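Local structure of beta-hydroxyacid dehydrogenase, 3-hydroxyisobutyrate dehydrogenase (Saccharomonospora xinjiangensis XJ-54, 6GRL) at residues I35-H44 with E163-G171. The protein is an S-selective imine reductase of the 3-hydroxyisobutyrate dehydrogenase-related family that probably uses NADPH as hydride donor for imine reduction and reductive amination. Numbering follows the deposited sequence.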
ATOM      1  N   ILE A  35       6.197  -4.203  15.625  1.00 10.94           N
ATOM      2  CA  ILE A  35       7.476  -4.262  14.929  1.00 11.56           C
ATOM      3  C   ILE A  35       8.617  -4.411  15.928  1.00 12.03           C
ATOM      4  O   ILE A  35       9.522  -5.235  15.746  1.00 12.15           O
ATOM      5  CB  ILE A  35       7.654  -3.020  14.038  1.00 11.70           C
ATOM      6  CG1 ILE A  35       6.697  -3.094  12.847  1.00 17.24           C
ATOM      7  CG2 ILE A  35       9.097  -2.886  13.574  1.00 13.39           C
ATOM      8  CD1 ILE A  35       6.477  -1.775  12.155  1.00 19.18           C
ATOM      9  N   ALA A  36       8.590  -3.617  17.002  1.00 11.08           N
ATOM     10  CA  ALA A  36       9.619  -3.732  18.030  1.00 12.97           C
ATOM     11  C   ALA A  36       9.614  -5.118  18.661  1.00 13.03           C
ATOM     12  O   ALA A  36      10.677  -5.698  18.910  1.00 12.76           O
ATOM     13  CB  ALA A  36       9.423  -2.654  19.095  1.00 12.48           C
ATOM     14  N   ARG A  37       8.422  -5.668  18.920  1.00 12.80           N
ATOM     15  CA  ARG A  37       8.325  -7.017  19.470  1.00 14.35           C
ATOM     16  C   ARG A  37       8.971  -8.037  18.544  1.00 14.06           C
ATOM     17  O   ARG A  37       9.697  -8.929  18.999  1.00 16.90           O
ATOM     18  CB  ARG A  37       6.862  -7.385  19.717  1.00 18.14           C
ATOM     19  CG  ARG A  37       6.280  -6.854  21.013  1.00 21.00           C
ATOM     20  CD  ARG A  37       5.018  -7.618  21.393  1.00 24.52           C
ATOM     21  NE  ARG A  37       4.020  -7.587  20.327  1.00 27.08           N
ATOM     22  CZ  ARG A  37       3.108  -6.630  20.187  1.00 26.41           C
ATOM     23  NH1 ARG A  37       3.065  -5.622  21.046  1.00 28.52           N
ATOM     24  NH2 ARG A  37       2.239  -6.680  19.186  1.00 25.65           N
ATOM     25  N   ALA A  38       8.718  -7.922  17.237  1.00 14.23           N
ATOM     26  CA  ALA A  38       9.280  -8.876  16.288  1.00 15.28           C
ATOM     27  C   ALA A  38      10.803  -8.845  16.312  1.00 16.10           C
ATOM     28  O   ALA A  38      11.453  -9.896  16.253  1.00 18.99           O
ATOM     29  CB  ALA A  38       8.758  -8.588  14.881  1.00 15.92           C
ATOM     30  N   PHE A  39      11.390  -7.651  16.407  1.00 14.38           N
ATOM     31  CA  PHE A  39      12.845  -7.548  16.464  1.00 14.33           C
ATOM     32  C   PHE A  39      13.385  -8.097  17.779  1.00 12.72           C
ATOM     33  O   PHE A  39      14.417  -8.778  17.794  1.00 14.47           O
ATOM     34  CB  PHE A  39      13.276  -6.096  16.262  1.00 12.56           C
ATOM     35  CG  PHE A  39      13.149  -5.619  14.840  1.00 13.39           C
ATOM     36  CD1 PHE A  39      13.474  -6.452  13.783  1.00 17.48           C
ATOM     37  CD2 PHE A  39      12.699  -4.338  14.563  1.00 13.59           C
ATOM     38  CE1 PHE A  39      13.358  -6.016  12.475  1.00 17.67           C
ATOM     39  CE2 PHE A  39      12.580  -3.895  13.256  1.00 15.34           C
ATOM     40  CZ  PHE A  39      12.911  -4.736  12.212  1.00 17.80           C
ATOM     41  N   VAL A  40      12.699  -7.820  18.892  1.00 13.09           N
ATOM     42  CA  VAL A  40      13.133  -8.338  20.188  1.00 14.49           C
ATOM     43  C   VAL A  40      13.141  -9.862  20.173  1.00 17.06           C
ATOM     44  O   VAL A  40      14.101 -10.501  20.621  1.00 19.70           O
ATOM     45  CB  VAL A  40      12.236  -7.793  21.315  1.00 15.78           C
ATOM     46  CG1 VAL A  40      12.485  -8.553  22.609  1.00 20.52           C
ATOM     47  CG2 VAL A  40      12.471  -6.305  21.514  1.00 16.11           C
ATOM     48  N   GLU A  41      12.074 -10.464  19.644  1.00 17.46           N
ATOM     49  CA  GLU A  41      11.958 -11.917  19.622  1.00 19.06           C
ATOM     50  C   GLU A  41      12.983 -12.572  18.704  1.00 24.16           C
ATOM     51  O   GLU A  41      13.257 -13.767  18.858  1.00 28.67           O
ATOM     52  CB  GLU A  41      10.545 -12.321  19.199  1.00 20.68           C
ATOM     53  CG  GLU A  41       9.460 -11.867  20.165  1.00 26.14           C
ATOM     54  CD  GLU A  41       8.061 -12.041  19.604  1.00 32.00           C
ATOM     55  OE1 GLU A  41       7.930 -12.529  18.462  1.00 33.80           O
ATOM     56  OE2 GLU A  41       7.093 -11.678  20.305  1.00 34.45           O
ATOM     57  N   ARG A  42      13.551 -11.825  17.760  1.00 21.01           N
ATOM     58  CA  ARG A  42      14.563 -12.352  16.855  0.54 23.68           C
ATOM     59  C   ARG A  42      15.983 -12.148  17.373  1.00 25.08           C
ATOM     60  O   ARG A  42      16.941 -12.398  16.634  1.00 25.71           O
ATOM     61  CB  ARG A  42      14.417 -11.716  15.469  0.54 23.88           C
ATOM     62  CG  ARG A  42      13.178 -12.164  14.706  0.54 25.02           C
ATOM     63  CD  ARG A  42      13.078 -13.681  14.640  0.54 27.44           C
ATOM     64  NE  ARG A  42      13.881 -14.238  13.555  0.54 27.72           N
ATOM     65  CZ  ARG A  42      13.460 -14.367  12.301  0.54 28.14           C
ATOM     66  NH1 ARG A  42      12.238 -13.977  11.965  0.54 26.46           N
ATOM     67  NH2 ARG A  42      14.261 -14.886  11.381  0.54 27.68           N
ATOM     68  N   GLY A  43      16.138 -11.698  18.617  1.00 21.58           N
ATOM     69  CA  GLY A  43      17.444 -11.554  19.222  1.00 22.23           C
ATOM     70  C   GLY A  43      18.130 -10.223  19.009  1.00 19.13           C
ATOM     71  O   GLY A  43      19.261 -10.049  19.481  1.00 22.08           O
ATOM     72  N   HIS A  44      17.495  -9.281  18.318  1.00 16.76           N
ATOM     73  CA  HIS A  44      18.110  -7.977  18.113  1.00 15.77           C
ATOM     74  C   HIS A  44      18.155  -7.191  19.415  1.00 15.75           C
ATOM     75  O   HIS A  44      17.181  -7.158  20.173  1.00 16.74           O
ATOM     76  CB  HIS A  44      17.331  -7.168  17.076  1.00 14.62           C
ATOM     77  CG  HIS A  44      17.277  -7.797  15.721  1.00 17.89           C
ATOM     78  ND1 HIS A  44      18.238  -7.573  14.758  1.00 19.29           N
ATOM     79  CD2 HIS A  44      16.368  -8.629  15.160  1.00 15.55           C
ATOM     80  CE1 HIS A  44      17.928  -8.247  13.666  1.00 20.34           C
ATOM     81  NE2 HIS A  44      16.798  -8.897  13.883  1.00 19.84           N
ATOM     82  N   GLU A 163      17.721  -6.800   3.487  1.00 20.83           N
ATOM     83  CA  GLU A 163      16.511  -7.572   3.216  1.00 20.99           C
ATOM     84  C   GLU A 163      16.247  -8.675   4.236  1.00 20.48           C
ATOM     85  O   GLU A 163      15.074  -8.853   4.611  1.00 20.23           O
ATOM     86  CB  GLU A 163      16.570  -8.153   1.796  1.00 25.94           C
ATOM     87  CG  GLU A 163      15.291  -8.857   1.369  1.00 29.80           C
ATOM     88  CD  GLU A 163      15.361  -9.396  -0.047  1.00 36.34           C
ATOM     89  OE1 GLU A 163      16.429  -9.271  -0.682  1.00 39.64           O
ATOM     90  OE2 GLU A 163      14.344  -9.943  -0.524  1.00 39.03           O
ATOM     91  N   PRO A 164      17.237  -9.442   4.713  1.00 21.19           N
ATOM     92  CA  PRO A 164      16.929 -10.449   5.744  1.00 22.01           C
ATOM     93  C   PRO A 164      16.359  -9.859   7.022  1.00 21.44           C
ATOM     94  O   PRO A 164      15.543 -10.514   7.683  1.00 23.77           O
ATOM     95  CB  PRO A 164      18.285 -11.126   5.990  1.00 26.44           C
ATOM     96  CG  PRO A 164      19.027 -10.934   4.725  1.00 27.86           C
ATOM     97  CD  PRO A 164      18.627  -9.577   4.235  1.00 24.33           C
ATOM     98  N   ILE A 165      16.761  -8.643   7.395  1.00 19.31           N
ATOM     99  CA  ILE A 165      16.177  -8.012   8.574  1.00 19.12           C
ATOM    100  C   ILE A 165      14.734  -7.607   8.299  1.00 18.26           C
ATOM    101  O   ILE A 165      13.849  -7.796   9.142  1.00 17.86           O
ATOM    102  CB  ILE A 165      17.029  -6.809   9.019  1.00 21.17           C
ATOM    103  CG1 ILE A 165      18.434  -7.266   9.414  1.00 26.46           C
ATOM    104  CG2 ILE A 165      16.363  -6.078  10.177  1.00 23.95           C
ATOM    105  CD1 ILE A 165      19.370  -6.127   9.757  1.00 31.52           C
ATOM    106  N   LEU A 166      14.471  -7.058   7.111  1.00 14.39           N
ATOM    107  CA  LEU A 166      13.121  -6.619   6.774  1.00 15.51           C
ATOM    108  C   LEU A 166      12.152  -7.794   6.695  1.00 16.11           C
ATOM    109  O   LEU A 166      10.985  -7.666   7.083  1.00 17.87           O
ATOM    110  CB  LEU A 166      13.135  -5.850   5.455  1.00 16.43           C
ATOM    111  CG  LEU A 166      14.054  -4.629   5.397  1.00 14.95           C
ATOM    112  CD1 LEU A 166      14.057  -4.031   3.998  1.00 16.00           C
ATOM    113  CD2 LEU A 166      13.640  -3.591   6.431  1.00 15.53           C
ATOM    114  N   ARG A 167      12.612  -8.946   6.198  1.00 17.89           N
ATOM    115  CA  ARG A 167      11.720 -10.093   6.066  1.00 19.76           C
ATOM    116  C   ARG A 167      11.366 -10.720   7.407  1.00 19.07           C
ATOM    117  O   ARG A 167      10.507 -11.606   7.448  1.00 20.25           O
ATOM    118  CB  ARG A 167      12.331 -11.150   5.140  1.00 26.82           C
ATOM    119  CG  ARG A 167      13.560 -11.845   5.692  1.00 33.39           C
ATOM    120  CD  ARG A 167      13.846 -13.146   4.955  1.00 40.52           C
ATOM    121  NE  ARG A 167      14.550 -12.914   3.696  1.00 44.73           N
ATOM    122  CZ  ARG A 167      15.765 -13.377   3.423  1.00 46.70           C
ATOM    123  NH1 ARG A 167      16.420 -14.101   4.321  1.00 46.71           N
ATOM    124  NH2 ARG A 167      16.328 -13.114   2.251  1.00 47.95           N
ATOM    125  N   GLU A 168      12.002 -10.287   8.497  1.00 18.00           N
ATOM    126  CA  GLU A 168      11.577 -10.704   9.826  1.00 19.35           C
ATOM    127  C   GLU A 168      10.222 -10.125  10.206  1.00 19.34           C
ATOM    128  O   GLU A 168       9.606 -10.608  11.162  1.00 21.10           O
ATOM    129  CB  GLU A 168      12.623 -10.300  10.868  1.00 18.06           C
ATOM    130  CG  GLU A 168      14.010 -10.879  10.621  1.00 20.09           C
ATOM    131  CD  GLU A 168      15.029 -10.423  11.650  1.00 25.97           C
ATOM    132  OE1 GLU A 168      14.686  -9.566  12.490  1.00 26.05           O
ATOM    133  OE2 GLU A 168      16.173 -10.923  11.619  1.00 29.28           O
ATOM    134  N   LEU A 169       9.748  -9.110   9.485  1.00 16.94           N
ATOM    135  CA  LEU A 169       8.449  -8.510   9.753  1.00 16.40           C
ATOM    136  C   LEU A 169       7.332  -9.102   8.904  1.00 18.75           C
ATOM    137  O   LEU A 169       6.157  -8.898   9.225  1.00 20.81           O
ATOM    138  CB  LEU A 169       8.514  -6.997   9.525  1.00 13.57           C
ATOM    139  CG  LEU A 169       9.616  -6.254  10.284  1.00 14.82           C
ATOM    140  CD1 LEU A 169       9.592  -4.768   9.957  1.00 16.48           C
ATOM    141  CD2 LEU A 169       9.476  -6.480  11.783  1.00 15.62           C
ATOM    142  N   GLY A 170       7.670  -9.820   7.844  1.00 18.87           N
ATOM    143  CA  GLY A 170       6.681 -10.392   6.953  1.00 20.45           C
ATOM    144  C   GLY A 170       7.250 -10.510   5.553  1.00 18.80           C
ATOM    145  O   GLY A 170       8.454 -10.405   5.342  1.00 19.86           O
ATOM    146  N   GLY A 171       6.352 -10.745   4.598  1.00 20.70           N
ATOM    147  CA  GLY A 171       6.756 -10.765   3.202  1.00 22.86           C
ATOM    148  C   GLY A 171       7.203  -9.384   2.746  1.00 22.17           C
ATOM    149  O   GLY A 171       6.614  -8.367   3.110  1.00 24.72           O
TER
HETATM  150  O   HOH W   1      17.635 -12.707  13.665  1.00 32.86           O
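His44 turns one N-H toward both oxygens of Glu168: NE2 gives a short, bent bond to OE1 (2.6 Å, 136°) and a longer, straighter one to OE2 (3.1 Å, 156°), each oxygen receiving it on its syn lone pair. OE2 lies near the imidazole plane while OE1 is tilted from it. ND1 donates to the backbone O of Asp21, which helps fix the ring's rotation; with both nitrogens donating, the imidazole is probably protonated and stabilised by the carboxylate. Extended beyond CG (chi2 178°), Glu168 reaches across to the histidine, and a water links its OE2 to Arg42 O. In one of two conformers, and so tentatively, Arg42 lays a guanidinium face over Glu168 CG; its NH2 is 4.4 Å from OE2, which lies well out of the guanidinium plane, leaving only electrostatic attraction. Replacing Glu168 with an alanine is likely to leave His44 NE2 without its acceptor and the water without OE2. Away from this polar edge, buried apolar side chains pack: Leu169 CD2 sits over a face of the Phe39 ring, 4.2 Å from its centroid, and meets Ala38 CB at 3.8 Å, where the small methyl lets the segments come close. Gly43, with positive phi, ends helix 30-41 in a Schellman motif that delivers His44. The contact joins this helix, after the glycine-rich turn, to the Leu166-Leu169 type I beta turn within a Rossmann-type dinucleotide-binding domain.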